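Local atomic coordinates of dihydrofolate reductase, putative (Aspergillus flavus, PDB entry 6DRS), a protein that probably catalyses the NADPH-dependent reduction of dihydrofolate to tetrahydrofolate, and is the target of antifolate inhibitors. Residues T56-I61 and L150-V155. Sequence-based numbering, arbitrary orientation.
Sequences TTNAMI and LGSVFV. With SO4 (sulfate ion), chain F.
Ile61 and Phe154 meet where two neighbouring parallel strands, 57-63 and 150-157, pair in the central sheet of the dihydrofolate reductase fold. Here the pairing is regular: Ile61 N donates to Phe154 O (2.7 Å), and Phe154 N donates to Ala59 O at a nearly straight 172°. The side chains of Ile61, Ala59, Val153 and Val155 share one face of the sheet. With CG1 anti to its carbonyl carbon (chi1 -59°) and the chain then extended, Ile61 brings CD1 to 3.7 Å from Val153 CG1, and helix 135-146 covers this pair through Leu139. Ala59 CB touches Leu150 CD1 at 4.0 Å on the same side. Met60 and Phe154 take the other face, and the Met60 side chain lies about 6 Å from the bound inhibitor. Between Thr57 and Ala59 the register slips by one residue, a beta bulge, and the Asn58 side chain bridges the irregularity. Its OD1 accepts a hydrogen bond from Ser152 N (2.8 Å), the donor lying above the amide plane, while ND2 is held by the carbonyls of Thr48 and Arg50. That same ND2 lies in the plane of the Phe154 ring, at its edge, 3.8 Å from CE2, with amide and ring planes 56° apart.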
ATOM      1  N   THR A  56     -16.173  -9.622   1.640  1.00 16.65           N
ATOM      2  CA  THR A  56     -15.523  -8.811   0.596  1.00 15.20           C
ATOM      3  C   THR A  56     -14.005  -8.988   0.668  1.00 14.18           C
ATOM      4  O   THR A  56     -13.460  -9.464   1.662  1.00 12.53           O
ATOM      5  CB  THR A  56     -15.915  -7.333   0.673  1.00 15.11           C
ATOM      6  OG1 THR A  56     -15.509  -6.894   1.971  1.00 15.03           O
ATOM      7  CG2 THR A  56     -17.403  -7.123   0.496  1.00 15.20           C
ATOM      8  N   THR A  57     -13.346  -8.630  -0.428  1.00 14.80           N
ATOM      9  CA  THR A  57     -11.882  -8.713  -0.514  1.00 14.65           C
ATOM     10  C   THR A  57     -11.362  -7.362  -1.006  1.00 13.94           C
ATOM     11  O   THR A  57     -11.918  -6.813  -1.955  1.00 13.67           O
ATOM     12  CB  THR A  57     -11.423  -9.876  -1.399  1.00 14.29           C
ATOM     13  OG1 THR A  57     -11.804 -11.100  -0.758  1.00 14.42           O
ATOM     14  CG2 THR A  57      -9.919  -9.858  -1.581  1.00 13.47           C
ATOM     15  N   ASN A  58     -10.328  -6.825  -0.337  1.00 14.28           N
ATOM     16  CA  ASN A  58      -9.738  -5.558  -0.782  1.00 14.14           C
ATOM     17  C   ASN A  58      -8.833  -5.824  -1.982  1.00 13.95           C
ATOM     18  O   ASN A  58      -8.271  -6.945  -2.095  1.00 13.54           O
ATOM     19  CB  ASN A  58      -8.915  -4.880   0.317  1.00 14.52           C
ATOM     20  CG  ASN A  58      -9.740  -4.576   1.547  1.00 14.50           C
ATOM     21  OD1 ASN A  58     -10.971  -4.586   1.484  1.00 15.34           O
ATOM     22  ND2 ASN A  58      -9.066  -4.351   2.664  1.00 13.27           N
ATOM     23  N   ALA A  59      -8.749  -4.813  -2.858  1.00 13.16           N
ATOM     24  CA  ALA A  59      -7.800  -4.787  -3.976  1.00 13.46           C
ATOM     25  C   ALA A  59      -6.662  -3.794  -3.658  1.00 14.39           C
ATOM     26  O   ALA A  59      -6.902  -2.700  -3.074  1.00 14.12           O
ATOM     27  CB  ALA A  59      -8.502  -4.377  -5.253  1.00 12.78           C
ATOM     28  N   MET A  60      -5.436  -4.163  -4.046  1.00 13.62           N
ATOM     29  CA  MET A  60      -4.288  -3.218  -4.056  1.00 13.39           C
ATOM     30  C   MET A  60      -3.883  -2.933  -5.510  1.00 13.81           C
ATOM     31  O   MET A  60      -3.584  -3.847  -6.265  1.00 12.95           O
ATOM     32  CB  MET A  60      -3.103  -3.810  -3.294  1.00 12.07           C
ATOM     33  CG  MET A  60      -3.426  -3.992  -1.843  1.00 11.86           C
ATOM     34  SD  MET A  60      -2.035  -4.737  -1.040  1.00 13.49           S
ATOM     35  CE  MET A  60      -1.857  -6.257  -1.984  1.00 12.96           C
ATOM     36  N   ILE A  61      -3.934  -1.680  -5.929  1.00 14.94           N
ATOM     37  CA  ILE A  61      -3.453  -1.382  -7.272  1.00 16.08           C
ATOM     38  C   ILE A  61      -1.997  -0.904  -7.191  1.00 17.05           C
ATOM     39  O   ILE A  61      -1.686  -0.009  -6.387  1.00 18.42           O
ATOM     40  CB  ILE A  61      -4.401  -0.400  -7.966  1.00 16.95           C
ATOM     41  CG1 ILE A  61      -5.791  -1.035  -8.021  1.00 17.01           C
ATOM     42  CG2 ILE A  61      -3.893  -0.060  -9.365  1.00 17.56           C
ATOM     43  CD1 ILE A  61      -6.866  -0.094  -8.505  1.00 19.03           C
ATOM     44  N   LEU A 150     -16.188  -6.793  -4.062  1.00 18.12           N
ATOM     45  CA  LEU A 150     -15.038  -5.855  -3.937  1.00 15.68           C
ATOM     46  C   LEU A 150     -15.131  -5.138  -2.585  1.00 16.41           C
ATOM     47  O   LEU A 150     -16.189  -4.582  -2.276  1.00 16.15           O
ATOM     48  CB  LEU A 150     -15.018  -4.861  -5.102  1.00 14.76           C
ATOM     49  CG  LEU A 150     -13.813  -3.903  -5.172  1.00 13.97           C
ATOM     50  CD1 LEU A 150     -12.500  -4.658  -5.230  1.00 13.23           C
ATOM     51  CD2 LEU A 150     -13.905  -2.974  -6.372  1.00 13.28           C
ATOM     52  N   GLY A 151     -14.071  -5.228  -1.759  1.00 15.14           N
ATOM     53  CA  GLY A 151     -13.949  -4.427  -0.529  1.00 15.23           C
ATOM     54  C   GLY A 151     -13.321  -3.063  -0.776  1.00 15.48           C
ATOM     55  O   GLY A 151     -13.677  -2.378  -1.705  1.00 16.48           O
ATOM     56  N   SER A 152     -12.372  -2.649   0.059  1.00 17.66           N
ATOM     57  CA  SER A 152     -11.707  -1.329  -0.124  1.00 17.03           C
ATOM     58  C   SER A 152     -10.643  -1.396  -1.241  1.00 17.10           C
ATOM     59  O   SER A 152     -10.020  -2.423  -1.444  1.00 15.69           O
ATOM     60  CB  SER A 152     -11.101  -0.892   1.156  1.00 16.60           C
ATOM     61  OG  SER A 152     -12.090  -0.911   2.167  1.00 16.11           O
ATOM     62  N   VAL A 153     -10.447  -0.299  -1.962  1.00 17.33           N
ATOM     63  CA  VAL A 153      -9.381  -0.220  -2.981  1.00 17.61           C
ATOM     64  C   VAL A 153      -8.264   0.706  -2.474  1.00 17.06           C
ATOM     65  O   VAL A 153      -8.484   1.871  -2.112  1.00 16.85           O
ATOM     66  CB  VAL A 153      -9.923   0.224  -4.350  1.00 17.55           C
ATOM     67  CG1 VAL A 153      -8.810   0.340  -5.388  1.00 17.73           C
ATOM     68  CG2 VAL A 153     -11.022  -0.715  -4.831  1.00 17.98           C
ATOM     69  N   PHE A 154      -7.062   0.161  -2.472  1.00 16.88           N
ATOM     70  CA  PHE A 154      -5.867   0.873  -2.070  1.00 15.62           C
ATOM     71  C   PHE A 154      -4.958   1.034  -3.284  1.00 16.07           C
ATOM     72  O   PHE A 154      -4.797   0.082  -4.055  1.00 16.87           O
ATOM     73  CB  PHE A 154      -5.080   0.053  -1.049  1.00 15.72           C
ATOM     74  CG  PHE A 154      -5.752   0.012   0.289  1.00 16.90           C
ATOM     75  CD1 PHE A 154      -5.583   1.048   1.192  1.00 16.91           C
ATOM     76  CD2 PHE A 154      -6.628  -1.023   0.609  1.00 18.77           C
ATOM     77  CE1 PHE A 154      -6.246   1.032   2.412  1.00 18.22           C
ATOM     78  CE2 PHE A 154      -7.272  -1.049   1.842  1.00 19.00           C
ATOM     79  CZ  PHE A 154      -7.080  -0.021   2.740  1.00 18.15           C
ATOM     80  N   VAL A 155      -4.371   2.218  -3.435  1.00 14.51           N
ATOM     81  CA  VAL A 155      -3.244   2.395  -4.367  1.00 14.36           C
ATOM     82  C   VAL A 155      -1.944   2.278  -3.565  1.00 14.04           C
ATOM     83  O   VAL A 155      -1.697   3.124  -2.703  1.00 13.79           O
ATOM     84  CB  VAL A 155      -3.331   3.755  -5.068  1.00 14.28           C
ATOM     85  CG1 VAL A 155      -2.059   4.064  -5.866  1.00 13.64           C
ATOM     86  CG2 VAL A 155      -4.561   3.822  -5.954  1.00 13.15           C
TER
HETATM   87  S   SO4 F 305     -15.181 -12.079  -2.084  1.00 95.61           S
HETATM   88  O1  SO4 F 305     -14.838 -12.970  -0.946  1.00 91.23           O
HETATM   89  O2  SO4 F 305     -14.611 -10.753  -1.781  1.00 97.91           O
HETATM   90  O3  SO4 F 305     -14.607 -12.551  -3.369  1.00 98.56           O
HETATM   91  O4  SO4 F 305     -16.651 -11.990  -2.263  1.00 97.34           O